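Local atomic coordinates of histone-lysine N-methyltransferase SETMAR (Homo sapiens, PDB entry 3F2K), a protein that takes part in DNA double-strand break repair and stalled replication fork restart, pairing a histone-lysine methyltransferase with the DNA-binding mariner transposase domain described here. Residues P163-Y166 against H167-H171; N109-L112 against Q113-Q116. All coordinates share one frame; numbering follows the deposited sequence.

Contact 1. Residues P163-Y166 against H167-H171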
ATOM      1  N   PRO A 163       1.843  -2.291  -4.526  1.00 15.13           N
ATOM      2  CA  PRO A 163       0.646  -1.910  -5.288  1.00 16.84           C
ATOM      3  C   PRO A 163      -0.017  -0.557  -4.984  1.00 15.51           C
ATOM      4  O   PRO A 163      -0.640   0.018  -5.885  1.00 16.28           O
ATOM      5  CB  PRO A 163      -0.342  -3.092  -5.082  1.00 15.57           C
ATOM      6  CG  PRO A 163       0.603  -4.288  -4.703  1.00 18.02           C
ATOM      7  CD  PRO A 163       1.703  -3.612  -3.842  1.00 15.99           C
ATOM      8  N   THR A 164       0.072  -0.049  -3.744  1.00 14.29           N
ATOM      9  CA  THR A 164      -0.552   1.211  -3.493  1.00 15.80           C
ATOM     10  C   THR A 164       0.136   2.259  -4.364  1.00 17.46           C
ATOM     11  O   THR A 164      -0.501   3.171  -4.877  1.00 14.60           O
ATOM     12  CB  THR A 164      -0.468   1.616  -2.027  1.00 14.55           C
ATOM     13  OG1 THR A 164      -1.018   0.535  -1.256  1.00 17.20           O
ATOM     14  CG2 THR A 164      -1.245   2.929  -1.762  1.00 14.21           C
ATOM     15  N   ASN A 165       1.440   2.086  -4.523  1.00 15.32           N
ATOM     16  CA  ASN A 165       2.198   3.064  -5.287  1.00 16.71           C
ATOM     17  C   ASN A 165       2.001   2.898  -6.821  1.00 16.76           C
ATOM     18  O   ASN A 165       1.611   3.867  -7.496  1.00 17.54           O
ATOM     19  CB  ASN A 165       3.663   2.947  -4.871  1.00 14.73           C
ATOM     20  CG  ASN A 165       4.383   4.201  -5.117  1.00 20.39           C
ATOM     21  OD1 ASN A 165       4.831   4.430  -6.220  1.00 25.33           O
ATOM     22  ND2 ASN A 165       4.478   5.037  -4.092  1.00 26.93           N
ATOM     23  N   TYR A 166       2.210   1.699  -7.356  1.00 18.22           N
ATOM     24  CA  TYR A 166       2.136   1.515  -8.822  1.00 17.23           C
ATOM     25  C   TYR A 166       0.697   1.533  -9.402  1.00 18.20           C
ATOM     26  O   TYR A 166       0.492   1.845 -10.576  1.00 18.42           O
ATOM     27  CB  TYR A 166       2.903   0.305  -9.311  1.00 17.15           C
ATOM     28  CG  TYR A 166       2.338  -1.067  -8.970  1.00 16.50           C
ATOM     29  CD1 TYR A 166       1.082  -1.512  -9.520  1.00 16.80           C
ATOM     30  CD2 TYR A 166       3.025  -1.926  -8.112  1.00 16.36           C
ATOM     31  CE1 TYR A 166       0.611  -2.802  -9.253  1.00 17.14           C
ATOM     32  CE2 TYR A 166       2.572  -3.198  -7.835  1.00 16.88           C
ATOM     33  CZ  TYR A 166       1.352  -3.612  -8.366  1.00 15.38           C
ATOM     34  OH  TYR A 166       0.950  -4.864  -8.023  1.00 17.83           O
ATOM     35  N   HIS A 167      -0.292   1.299  -8.532  1.00 16.55           N
ATOM     36  CA  HIS A 167      -1.689   1.238  -8.962  1.00 16.99           C
ATOM     37  C   HIS A 167      -2.503   2.406  -8.413  1.00 17.19           C
ATOM     38  O   HIS A 167      -2.886   3.334  -9.178  1.00 16.91           O
ATOM     39  CB  HIS A 167      -2.348  -0.101  -8.529  1.00 16.10           C
ATOM     40  CG  HIS A 167      -3.721  -0.276  -9.094  1.00 18.66           C
ATOM     41  ND1 HIS A 167      -3.940  -0.286 -10.463  1.00 17.72           N
ATOM     42  CD2 HIS A 167      -4.929  -0.479  -8.501  1.00 17.78           C
ATOM     43  CE1 HIS A 167      -5.254  -0.425 -10.682  1.00 18.06           C
ATOM     44  NE2 HIS A 167      -5.863  -0.566  -9.508  1.00 19.23           N
ATOM     45  N   VAL A 168      -2.797   2.395  -7.115  1.00 17.79           N
ATOM     46  CA  VAL A 168      -3.682   3.448  -6.570  1.00 18.71           C
ATOM     47  C   VAL A 168      -3.112   4.846  -6.780  1.00 17.89           C
ATOM     48  O   VAL A 168      -3.800   5.759  -7.289  1.00 17.49           O
ATOM     49  CB  VAL A 168      -4.086   3.169  -5.040  1.00 18.82           C
ATOM     50  CG1 VAL A 168      -5.004   4.256  -4.531  1.00 20.76           C
ATOM     51  CG2 VAL A 168      -4.750   1.754  -4.891  1.00 17.30           C
ATOM     52  N   PHE A 169      -1.826   5.035  -6.429  1.00 17.63           N
ATOM     53  CA  PHE A 169      -1.246   6.354  -6.518  1.00 20.12           C
ATOM     54  C   PHE A 169      -1.088   6.865  -7.953  1.00 21.14           C
ATOM     55  O   PHE A 169      -1.186   8.048  -8.190  1.00 21.66           O
ATOM     56  CB  PHE A 169       0.089   6.456  -5.705  1.00 19.00           C
ATOM     57  CG  PHE A 169      -0.133   6.427  -4.151  1.00 21.12           C
ATOM     58  CD1 PHE A 169      -1.394   6.673  -3.617  1.00 20.40           C
ATOM     59  CD2 PHE A 169       0.904   6.160  -3.259  1.00 20.98           C
ATOM     60  CE1 PHE A 169      -1.622   6.619  -2.229  1.00 21.08           C
ATOM     61  CE2 PHE A 169       0.666   6.128  -1.830  1.00 20.27           C
ATOM     62  CZ  PHE A 169      -0.583   6.345  -1.357  1.00 20.81           C
ATOM     63  N   LYS A 170      -0.819   5.955  -8.874  1.00 20.90           N
ATOM     64  CA  LYS A 170      -0.739   6.300 -10.282  1.00 22.54           C
ATOM     65  C   LYS A 170      -2.056   6.907 -10.760  1.00 20.13           C
ATOM     66  O   LYS A 170      -2.087   8.029 -11.321  1.00 22.85           O
ATOM     67  CB  LYS A 170      -0.380   5.052 -11.078  1.00 20.94           C
ATOM     68  CG  LYS A 170      -0.579   5.157 -12.587  1.00 27.67           C
ATOM     69  CD  LYS A 170      -0.283   3.857 -13.284  1.00 27.17           C
ATOM     70  CE  LYS A 170      -1.156   2.678 -12.836  1.00 32.44           C
ATOM     71  NZ  LYS A 170      -0.530   1.333 -13.316  1.00 34.57           N
ATOM     72  N   HIS A 171      -3.141   6.221 -10.465  1.00 20.43           N
ATOM     73  CA  HIS A 171      -4.472   6.707 -10.814  1.00 20.66           C
ATOM     74  C   HIS A 171      -4.898   7.975 -10.034  1.00 21.33           C
ATOM     75  O   HIS A 171      -5.555   8.908 -10.596  1.00 21.26           O
ATOM     76  CB  HIS A 171      -5.474   5.612 -10.633  1.00 20.46           C
ATOM     77  CG  HIS A 171      -5.357   4.538 -11.664  1.00 23.25           C
ATOM     78  ND1 HIS A 171      -5.727   4.738 -12.976  1.00 28.88           N
ATOM     79  CD2 HIS A 171      -4.828   3.296 -11.609  1.00 24.28           C
ATOM     80  CE1 HIS A 171      -5.489   3.643 -13.676  1.00 26.50           C
ATOM     81  NE2 HIS A 171      -4.923   2.755 -12.875  1.00 26.28           N
TER
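F169 folds back over the preceding turn of helix 163-176 and meets T164 and N165. Its CG stands beside the backbone N (chi1 -71°), which carries the ring back over T164 instead of onward along the helix. CB lies 3.4 Å from T164 O, and CG is equally near that carbonyl. Farther out, CD2 faces N165 ND2, which comes to the ring edge in its plane from 3.8 Å, with the amide turned almost perpendicular to the ring. At the far rim CE1, CZ and CE2 sit beneath T164 CG2, a CH-pi contact over one face with the methyl 3.7 Å from the F169 centroid and 19° off the normal. The backbone here widens into pi-type turns. F169 N donates to T164 O at 2.8 Å in a nearly straight line with the C=O, five residues back; V168 N to P163 O is a weak bond of the same span, while H167 N keeps the ordinary helical step to P163 O at 3.0 Å. The polar ends are claimed from outside: T164 OG1 by W79, Y166 OH by the backbone of G206, and N165 ND2 by OD2 of the magnesium ligand D38. The spacing after D130 is consistent with N165 being the Asn that stands in for the third Asp of the mariner DD34D motif, the change to which the loss of transposase activity is ascribed. The N165 amide is thus oriented by its hydrogen bond to D38, with the F169 edge a nonpolar neighbour, and its side chain lies about 6 Å from the magnesium ion.

Contact 2. Residues N109-L112 against Q113-Q116; sequences NQKL and QRLQ
K111 O receives L115 N at 2.8 Å and L112 O receives Q116 N at the same length, the latter nearly in line with its carbonyl but bent at the hydrogen (140°). Q113 N to N109 O and R114 N to Q110 O complete four successive helical steps that carry helix 98-115 to its end. The side-chain amides of N109 and Q113 cross obliquely with planes 50° apart, yet N109 ND2 and Q113 NE2, 3.4 Å apart, are both donors and make no bond; N109 OD1 is hydrogen-bonded to the hydroxyl of Y149. K111 and R114 run side by side: R114 bends at chi3 (42°), bringing NH2 to 3.7 Å from K111 CG, while K111 NZ is hydrogen-bonded to H86 ND1. On another side of the helix L112 lays CG and CD1 against the amide of Q116, with CG 3.7 Å from Q116 CD. With an alanine at L112 the branch carrying CG and CD1 is gone, and the Q116 amide, without that aliphatic backing, is likely to turn more freely. The contact thus depends on main-chain bonds, its side chains adding mainly van der Waals contact to one another and sending polar groups to Y149 and H86.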
ATOM      1  N   ASN A 109      -7.640  -2.915  11.018  1.00 16.24           N
ATOM      2  CA  ASN A 109      -8.028  -4.264  11.249  1.00 16.77           C
ATOM      3  C   ASN A 109      -9.513  -4.355  11.712  1.00 16.68           C
ATOM      4  O   ASN A 109     -10.230  -5.302  11.318  1.00 15.43           O
ATOM      5  CB  ASN A 109      -7.076  -4.951  12.233  1.00 16.90           C
ATOM      6  CG  ASN A 109      -7.367  -6.449  12.362  1.00 13.39           C
ATOM      7  OD1 ASN A 109      -7.248  -7.191  11.393  1.00 17.02           O
ATOM      8  ND2 ASN A 109      -7.853  -6.874  13.584  1.00 12.01           N
ATOM      9  N   GLN A 110      -9.989  -3.365  12.496  1.00 16.28           N
ATOM     10  CA  GLN A 110     -11.390  -3.439  12.909  1.00 16.15           C
ATOM     11  C   GLN A 110     -12.295  -3.304  11.660  1.00 18.56           C
ATOM     12  O   GLN A 110     -13.357  -3.954  11.525  1.00 17.45           O
ATOM     13  CB  GLN A 110     -11.758  -2.359  13.912  1.00 15.11           C
ATOM     14  CG  GLN A 110     -10.947  -2.470  15.205  1.00 16.30           C
ATOM     15  CD  GLN A 110     -11.446  -1.378  16.176  1.00 18.48           C
ATOM     16  OE1 GLN A 110     -11.309  -0.180  15.931  1.00 21.81           O
ATOM     17  NE2 GLN A 110     -12.094  -1.819  17.216  1.00 21.55           N
ATOM     18  N   LYS A 111     -11.917  -2.396  10.789  1.00 17.20           N
ATOM     19  CA  LYS A 111     -12.695  -2.223   9.544  1.00 17.99           C
ATOM     20  C   LYS A 111     -12.675  -3.441   8.636  1.00 16.91           C
ATOM     21  O   LYS A 111     -13.695  -3.756   8.011  1.00 17.96           O
ATOM     22  CB  LYS A 111     -12.226  -0.968   8.779  1.00 18.63           C
ATOM     23  CG  LYS A 111     -12.576   0.307   9.519  1.00 19.22           C
ATOM     24  CD  LYS A 111     -12.002   1.502   8.854  1.00 21.25           C
ATOM     25  CE  LYS A 111     -12.421   2.812   9.539  1.00 24.99           C
ATOM     26  NZ  LYS A 111     -12.103   3.981   8.603  1.00 23.59           N
ATOM     27  N   LEU A 112     -11.520  -4.107   8.549  1.00 16.23           N
ATOM     28  CA  LEU A 112     -11.365  -5.319   7.752  1.00 16.96           C
ATOM     29  C   LEU A 112     -12.285  -6.383   8.327  1.00 16.66           C
ATOM     30  O   LEU A 112     -13.000  -7.091   7.577  1.00 16.55           O
ATOM     31  CB  LEU A 112      -9.910  -5.793   7.829  1.00 15.09           C
ATOM     32  CG  LEU A 112      -9.613  -7.096   7.108  1.00 16.81           C
ATOM     33  CD1 LEU A 112      -9.952  -6.924   5.587  1.00 19.74           C
ATOM     34  CD2 LEU A 112      -8.169  -7.588   7.302  1.00 15.85           C
ATOM     35  N   GLN A 113     -12.309  -6.446   9.672  1.00 15.66           N
ATOM     36  CA  GLN A 113     -13.146  -7.442  10.356  1.00 15.74           C
ATOM     37  C   GLN A 113     -14.620  -7.242   9.991  1.00 16.29           C
ATOM     38  O   GLN A 113     -15.295  -8.254   9.714  1.00 17.71           O
ATOM     39  CB  GLN A 113     -12.968  -7.361  11.886  1.00 15.15           C
ATOM     40  CG  GLN A 113     -11.648  -7.965  12.309  1.00 15.04           C
ATOM     41  CD  GLN A 113     -11.366  -7.750  13.790  1.00 13.56           C
ATOM     42  OE1 GLN A 113     -11.738  -6.735  14.353  1.00 16.69           O
ATOM     43  NE2 GLN A 113     -10.644  -8.668  14.368  1.00 16.04           N
ATOM     44  N   ARG A 114     -15.092  -6.002   9.967  1.00 16.51           N
ATOM     45  CA  ARG A 114     -16.455  -5.701   9.525  1.00 18.86           C
ATOM     46  C   ARG A 114     -16.668  -6.029   8.049  1.00 19.88           C
ATOM     47  O   ARG A 114     -17.645  -6.685   7.662  1.00 18.78           O
ATOM     48  CB  ARG A 114     -16.755  -4.222   9.729  1.00 19.15           C
ATOM     49  CG  ARG A 114     -18.168  -3.810   9.264  1.00 21.75           C
ATOM     50  CD  ARG A 114     -18.521  -2.416   9.696  1.00 23.93           C
ATOM     51  NE  ARG A 114     -17.427  -1.444   9.540  1.00 24.73           N
ATOM     52  CZ  ARG A 114     -17.009  -0.950   8.373  1.00 27.03           C
ATOM     53  NH1 ARG A 114     -17.557  -1.345   7.212  1.00 24.01           N
ATOM     54  NH2 ARG A 114     -16.022  -0.065   8.370  1.00 23.02           N
ATOM     55  N   LEU A 115     -15.729  -5.575   7.227  1.00 18.91           N
ATOM     56  CA  LEU A 115     -15.842  -5.821   5.774  1.00 20.81           C
ATOM     57  C   LEU A 115     -15.819  -7.305   5.397  1.00 21.01           C
ATOM     58  O   LEU A 115     -16.504  -7.672   4.404  1.00 23.30           O
ATOM     59  CB  LEU A 115     -14.776  -5.010   5.004  1.00 19.81           C
ATOM     60  CG  LEU A 115     -14.989  -3.481   4.993  1.00 18.07           C
ATOM     61  CD1 LEU A 115     -13.656  -2.789   4.520  1.00 19.01           C
ATOM     62  CD2 LEU A 115     -16.240  -2.961   4.190  1.00 19.04           C
ATOM     63  N   GLN A 116     -15.088  -8.160   6.136  1.00 20.65           N
ATOM     64  CA  GLN A 116     -14.902  -9.572   5.765  1.00 23.13           C
ATOM     65  C   GLN A 116     -16.081 -10.405   6.190  1.00 23.45           C
ATOM     66  O   GLN A 116     -16.080 -11.592   5.909  1.00 26.30           O
ATOM     67  CB  GLN A 116     -13.659 -10.214   6.402  1.00 23.67           C
ATOM     68  CG  GLN A 116     -12.410  -9.790   5.692  1.00 25.77           C
ATOM     69  CD  GLN A 116     -11.177 -10.368   6.285  1.00 27.44           C
ATOM     70  OE1 GLN A 116     -11.048 -10.505   7.526  1.00 28.04           O
ATOM     71  NE2 GLN A 116     -10.233 -10.729   5.410  1.00 29.77           N
TER

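Overall arrangement
Contact 2 comes first along the chain, over the last two turns of helix 98-115 and the next residue; contact 1 follows at the start of helix 163-176. Their centres are about 22 Å apart and their nearest atoms about 14 Å. Both helices belong to the RNase H-like transposase domain and relate to its mixed sheet: residues 163-171 pack on strands 72-80 and 34-43 at the magnesium site, while residues 109-116 reach the edge strand 83-89 through H86. Contact 1 is largely buried, its centre about 8 Å from the molecule's centre; contact 2, half exposed, lies about 17 Å from it, centre to centre. One belongs to the nuclease centre, the other to the domain's periphery.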